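Long-range contacts in NEQ263 (PDB 5BN3), which probably binds nucleotide as one of the two kinds of subunit in the catalytic core of an archaeal ATP synthase: residues Ile115-Val120 with Ile314-Asp319; Leu143-Ala148 with Gln386-Tyr391. All blocks are in the same frame, centred on the assembly; numbering follows the deposited sequence.

Interaction 1: residues Ile115-Val120 with Ile314-Asp319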
loop_
_atom_site.group_PDB
_atom_site.type_symbol
_atom_site.label_atom_id
_atom_site.label_comp_id
_atom_site.label_asym_id
_atom_site.label_seq_id
_atom_site.Cartn_x
_atom_site.Cartn_y
_atom_site.Cartn_z
ATOM N N ILE B 115 7.587 40.651 5.556
ATOM C CA ILE B 115 8.392 39.524 5.102
ATOM C C ILE B 115 8.330 39.431 3.576
ATOM O O ILE B 115 7.266 39.181 3.011
ATOM C CB ILE B 115 7.884 38.212 5.737
ATOM C CG1 ILE B 115 7.881 38.335 7.267
ATOM C CG2 ILE B 115 8.733 37.033 5.297
ATOM C CD1 ILE B 115 7.071 37.262 7.973
ATOM N N SER B 116 9.471 39.626 2.918
ATOM C CA SER B 116 9.528 39.705 1.457
ATOM C C SER B 116 8.993 38.464 0.752
ATOM O O SER B 116 8.238 38.570 -0.212
ATOM C CB SER B 116 10.961 39.971 0.997
ATOM O OG SER B 116 11.463 41.165 1.562
ATOM N N SER B 117 9.394 37.292 1.232
ATOM C CA SER B 117 8.982 36.029 0.627
ATOM C C SER B 117 7.469 35.814 0.684
ATOM O O SER B 117 6.924 34.997 -0.059
ATOM C CB SER B 117 9.719 34.859 1.279
ATOM O OG SER B 117 9.557 34.860 2.685
ATOM N N ILE B 118 6.797 36.555 1.561
ATOM C CA ILE B 118 5.338 36.530 1.631
ATOM C C ILE B 118 4.715 37.709 0.878
ATOM O O ILE B 118 3.907 37.515 -0.029
ATOM C CB ILE B 118 4.848 36.559 3.095
ATOM C CG1 ILE B 118 5.198 35.246 3.803
ATOM C CG2 ILE B 118 3.348 36.804 3.155
ATOM C CD1 ILE B 118 4.776 35.206 5.263
ATOM N N ASP B 119 5.102 38.928 1.249
ATOM C CA ASP B 119 4.431 40.143 0.772
ATOM C C ASP B 119 4.376 40.347 -0.747
ATOM O O ASP B 119 3.365 40.810 -1.272
ATOM C CB ASP B 119 5.041 41.382 1.436
ATOM C CG ASP B 119 4.705 41.484 2.910
ATOM O OD1 ASP B 119 3.769 40.792 3.364
ATOM O OD2 ASP B 119 5.372 42.269 3.616
ATOM N N VAL B 120 5.457 40.020 -1.447
ATOM C CA VAL B 120 5.510 40.250 -2.890
ATOM C C VAL B 120 4.620 39.289 -3.678
ATOM O O VAL B 120 3.670 39.708 -4.335
ATOM C CB VAL B 120 6.955 40.169 -3.428
ATOM C CG1 VAL B 120 6.970 40.361 -4.930
ATOM C CG2 VAL B 120 7.822 41.221 -2.759
ATOM N N ILE B 314 18.748 29.312 5.587
ATOM C CA ILE B 314 17.842 30.369 5.149
ATOM C C ILE B 314 16.615 30.428 6.054
ATOM O O ILE B 314 15.835 29.476 6.108
ATOM C CB ILE B 314 17.363 30.153 3.696
ATOM C CG1 ILE B 314 18.553 30.027 2.740
ATOM C CG2 ILE B 314 16.436 31.284 3.266
ATOM C CD1 ILE B 314 19.432 31.253 2.682
ATOM N N TYR B 315 16.464 31.533 6.782
ATOM C CA TYR B 315 15.202 31.853 7.445
ATOM C C TYR B 315 14.633 33.124 6.823
ATOM O O TYR B 315 15.365 34.085 6.592
ATOM C CB TYR B 315 15.360 32.039 8.966
ATOM C CG TYR B 315 14.073 32.508 9.620
ATOM C CD1 TYR B 315 13.788 33.863 9.750
ATOM C CD2 TYR B 315 13.129 31.597 10.076
ATOM C CE1 TYR B 315 12.607 34.294 10.318
ATOM C CE2 TYR B 315 11.946 32.022 10.651
ATOM C CZ TYR B 315 11.691 33.370 10.770
ATOM O OH TYR B 315 10.513 33.798 11.342
ATOM N N PRO B 316 13.322 33.135 6.547
ATOM C CA PRO B 316 12.418 31.991 6.709
ATOM C C PRO B 316 12.488 31.058 5.507
ATOM O O PRO B 316 12.561 31.531 4.374
ATOM C CB PRO B 316 11.041 32.648 6.796
ATOM C CG PRO B 316 11.183 33.902 5.993
ATOM C CD PRO B 316 12.599 34.369 6.184
ATOM N N PRO B 317 12.460 29.739 5.751
ATOM C CA PRO B 317 12.679 28.757 4.684
ATOM C C PRO B 317 11.434 28.514 3.834
ATOM O O PRO B 317 10.995 27.369 3.701
ATOM C CB PRO B 317 13.046 27.493 5.461
ATOM C CG PRO B 317 12.269 27.620 6.737
ATOM C CD PRO B 317 12.229 29.095 7.059
ATOM N N ILE B 318 10.896 29.577 3.246
ATOM C CA ILE B 318 9.672 29.490 2.453
ATOM C C ILE B 318 9.918 29.083 0.997
ATOM O O ILE B 318 10.673 29.740 0.274
ATOM C CB ILE B 318 8.901 30.830 2.484
ATOM C CG1 ILE B 318 8.369 31.095 3.894
ATOM C CG2 ILE B 318 7.757 30.818 1.488
ATOM C CD1 ILE B 318 7.602 32.397 4.027
ATOM N N ASP B 319 9.273 27.996 0.579
ATOM C CA ASP B 319 9.286 27.568 -0.817
ATOM C C ASP B 319 8.390 28.508 -1.620
ATOM O O ASP B 319 7.165 28.464 -1.496
ATOM C CB ASP B 319 8.787 26.120 -0.924
ATOM C CG ASP B 319 8.995 25.515 -2.307
ATOM O OD1 ASP B 319 8.762 26.204 -3.326
ATOM O OD2 ASP B 319 9.385 24.329 -2.376
#

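Interaction 2: residues Leu143-Ala148 with Gln386-Tyr391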
loop_
_atom_site.group_PDB
_atom_site.type_symbol
_atom_site.label_atom_id
_atom_site.label_comp_id
_atom_site.label_asym_id
_atom_site.label_seq_id
_atom_site.Cartn_x
_atom_site.Cartn_y
_atom_site.Cartn_z
ATOM N N LEU B 143 7.931 31.872 12.388
ATOM C CA LEU B 143 7.283 32.514 11.246
ATOM C C LEU B 143 5.916 33.078 11.619
ATOM O O LEU B 143 5.582 34.201 11.249
ATOM C CB LEU B 143 7.147 31.534 10.077
ATOM C CG LEU B 143 6.455 32.113 8.838
ATOM C CD1 LEU B 143 7.225 33.313 8.308
ATOM C CD2 LEU B 143 6.291 31.067 7.751
ATOM N N ALA B 144 5.133 32.298 12.357
ATOM C CA ALA B 144 3.802 32.730 12.776
ATOM C C ALA B 144 3.877 33.940 13.697
ATOM O O ALA B 144 3.061 34.858 13.598
ATOM C CB ALA B 144 3.088 31.601 13.473
ATOM N N LEU B 145 4.849 33.921 14.605
ATOM C CA LEU B 145 5.045 35.009 15.557
ATOM C C LEU B 145 5.509 36.288 14.873
ATOM O O LEU B 145 5.081 37.383 15.238
ATOM C CB LEU B 145 6.049 34.598 16.638
ATOM C CG LEU B 145 5.530 33.601 17.674
ATOM C CD1 LEU B 145 6.631 33.176 18.631
ATOM C CD2 LEU B 145 4.386 34.228 18.434
ATOM N N GLN B 146 6.385 36.152 13.882
ATOM C CA GLN B 146 6.859 37.312 13.131
ATOM C C GLN B 146 5.717 37.933 12.325
ATOM O O GLN B 146 5.641 39.154 12.178
ATOM C CB GLN B 146 8.033 36.930 12.216
ATOM C CG GLN B 146 8.651 38.121 11.489
ATOM C CD GLN B 146 9.931 37.771 10.751
ATOM O OE1 GLN B 146 10.337 36.611 10.702
ATOM N NE2 GLN B 146 10.577 38.782 10.175
ATOM N N ILE B 147 4.823 37.089 11.818
ATOM C CA ILE B 147 3.639 37.568 11.112
ATOM C C ILE B 147 2.696 38.283 12.078
ATOM O O ILE B 147 2.272 39.409 11.820
ATOM C CB ILE B 147 2.889 36.409 10.421
ATOM C CG1 ILE B 147 3.660 35.933 9.186
ATOM C CG2 ILE B 147 1.492 36.838 10.018
ATOM C CD1 ILE B 147 3.101 34.658 8.575
ATOM N N ALA B 148 2.379 37.626 13.191
ATOM C CA ALA B 148 1.481 38.191 14.195
ATOM C C ALA B 148 1.979 39.533 14.729
ATOM O O ALA B 148 1.185 40.440 14.991
ATOM C CB ALA B 148 1.286 37.208 15.334
ATOM N N GLN B 386 16.089 36.614 5.596
ATOM C CA GLN B 386 15.682 37.829 6.291
ATOM C C GLN B 386 15.651 37.557 7.792
ATOM O O GLN B 386 15.261 36.470 8.217
ATOM C CB GLN B 386 14.298 38.263 5.793
ATOM C CG GLN B 386 13.664 39.408 6.561
ATOM C CD GLN B 386 12.278 39.749 6.053
ATOM O OE1 GLN B 386 11.915 39.413 4.922
ATOM N NE2 GLN B 386 11.492 40.417 6.887
ATOM N N ASP B 387 16.061 38.533 8.595
ATOM C CA ASP B 387 16.112 38.337 10.043
ATOM C C ASP B 387 14.720 38.238 10.674
ATOM O O ASP B 387 13.755 38.829 10.184
ATOM C CB ASP B 387 16.911 39.454 10.719
ATOM C CG ASP B 387 17.207 39.157 12.175
ATOM O OD1 ASP B 387 16.387 39.530 13.042
ATOM O OD2 ASP B 387 18.256 38.539 12.457
ATOM N N TYR B 388 14.636 37.483 11.765
ATOM C CA TYR B 388 13.400 37.305 12.521
ATOM C C TYR B 388 12.862 38.631 13.057
ATOM O O TYR B 388 11.658 38.784 13.274
ATOM C CB TYR B 388 13.659 36.319 13.665
ATOM C CG TYR B 388 12.514 36.123 14.631
ATOM C CD1 TYR B 388 11.274 35.688 14.193
ATOM C CD2 TYR B 388 12.689 36.337 15.990
ATOM C CE1 TYR B 388 10.231 35.497 15.081
ATOM C CE2 TYR B 388 11.654 36.146 16.883
ATOM C CZ TYR B 388 10.428 35.725 16.424
ATOM O OH TYR B 388 9.392 35.534 17.307
ATOM N N TYR B 389 13.757 39.593 13.261
ATOM C CA TYR B 389 13.366 40.897 13.788
ATOM C C TYR B 389 13.414 41.993 12.731
ATOM O O TYR B 389 13.356 43.180 13.053
ATOM C CB TYR B 389 14.246 41.271 14.983
ATOM C CG TYR B 389 14.058 40.354 16.163
ATOM C CD1 TYR B 389 12.847 40.305 16.833
ATOM C CD2 TYR B 389 15.088 39.539 16.607
ATOM C CE1 TYR B 389 12.666 39.470 17.906
ATOM C CE2 TYR B 389 14.915 38.701 17.688
ATOM C CZ TYR B 389 13.701 38.672 18.333
ATOM O OH TYR B 389 13.515 37.840 19.410
ATOM N N GLU B 390 13.510 41.593 11.469
ATOM C CA GLU B 390 13.594 42.547 10.369
ATOM C C GLU B 390 12.239 42.761 9.703
ATOM O O GLU B 390 11.538 41.798 9.379
ATOM C CB GLU B 390 14.613 42.074 9.328
ATOM C CG GLU B 390 14.725 42.984 8.114
ATOM C CD GLU B 390 15.816 42.551 7.153
ATOM O OE1 GLU B 390 16.437 41.491 7.389
ATOM O OE2 GLU B 390 16.054 43.269 6.159
ATOM N N TYR B 391 11.874 44.026 9.509
ATOM C CA TYR B 391 10.662 44.380 8.782
ATOM C C TYR B 391 11.036 45.061 7.472
ATOM O O TYR B 391 11.753 46.063 7.467
ATOM C CB TYR B 391 9.780 45.318 9.617
ATOM C CG TYR B 391 8.465 45.666 8.953
ATOM C CD1 TYR B 391 8.382 46.681 8.005
ATOM C CD2 TYR B 391 7.304 44.982 9.277
ATOM C CE1 TYR B 391 7.184 46.994 7.397
ATOM C CE2 TYR B 391 6.102 45.291 8.677
ATOM C CZ TYR B 391 6.047 46.294 7.739
ATOM O OH TYR B 391 4.846 46.597 7.141
HETATM O O HOH W 1 9.601 41.754 11.195
#

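Interaction 1: residues Ile115-Val120 with Ile314-Asp319
Ser117 and Ile118, on the short helix 116-119, meet the side chain of Ile318 from the loop between helix 307-311 and strand 324-325, while Ile115, at the N-cap position of helix 116-119, meets Pro316. Ile318 reaches across with its CD1 methyl, which lies 3.4 Å from Ser117 OG and 3.7 Å from Ile118 CG1; the two isoleucines lie nearly perpendicular, so the end of one meets the flank of the other. Ser117 OG stands between its own backbone N and carbonyl carbon (chi1 54°), a setting that turns the hydroxyl toward the loop, and Pro316 CG lies 3.8 Å from Ser117 OG. Ile115 and Pro316 run antiparallel, side by side, with Ile115 CG2 4.0 Å from Pro316 CG. A cis peptide bond before Pro316 and an inverse gamma turn centred on Pro317 shape the loop here, and the CB bonds of Pro316 and Ile318 are directed at 115-120. This is buried, mainly apolar packing within the nucleotide-binding domain of the ATPase alpha/beta family, joining helix 116-119 to this loop. Around the contact, Ile115 and Ile118 pack on Ile147 of helix 140-151, Ser116 and Val120 on Phe383 of helix 367-384, and Val120 also touches helix 394-408.

Interaction 2: residues Leu143-Ala148 with Gln386-Tyr391
Gln146 projects from helix 140-151 into the turn 387-390 and meets it along its whole length. Its CB lies beside the ring of Tyr388, 3.9 Å from CE1. With CG anti to the backbone N (chi1 -175°) and the chain extended beyond it, the amide is carried to the backbone of the turn: CG passes Tyr388 O, and CD comes within 3.2 Å of that same oxygen. OE1 lies oblique to the Tyr388 ring, 3.7 Å from CD1, and accepts a hydrogen bond from Tyr315 OH. At the tip, NE2 gives weak hydrogen bonds to Asp387 O (3.2 Å) and Glu390 O (3.3 Å), and a water weakly bridges NE2 and Glu390 O. Shortened to an alanine here, the chain would probably leave Tyr315 OH without this acceptor and open a gap against the turn.

Within the type I turn Asp387 OD1 accepts from Tyr389 N at 2.6 Å, an Asx turn; from just before it, Gln386 NE2 donates to Glu390 O (2.8 Å) from above the carbonyl plane. Tyr388 OH packs on Leu145 CB at 3.5 Å and also makes a weak hydrogen bond with Glu175. The turn lies between helices 367-384 and 394-408, tying them to helix 140-151, whose Leu145 packs on helix 166-178 and whose Ala144 and Ile147 face strand 273-281.

Overall arrangement
Interactions 1 and 2 adjoin, their centres about 10 Å apart, and Tyr315 of the 314-319 loop joins them. Its backbone O accepts from Gln386 N at 2.8 Å and its OH lies 2.9 Å from Gln146 OE1, so it binds both segments of interaction 2. A second link is Gln386 OE1, which accepts from Ser116 N at the start of helix 116-119. Ile115 also packs against Gln146. Together the contacts form a continuous patch in which the nucleotide-binding region meets the C-terminal region through the 386-391 loop. Both lie away from Arg326, the residue known to bind ADP, and are structural, combining packing with hydrogen bonds.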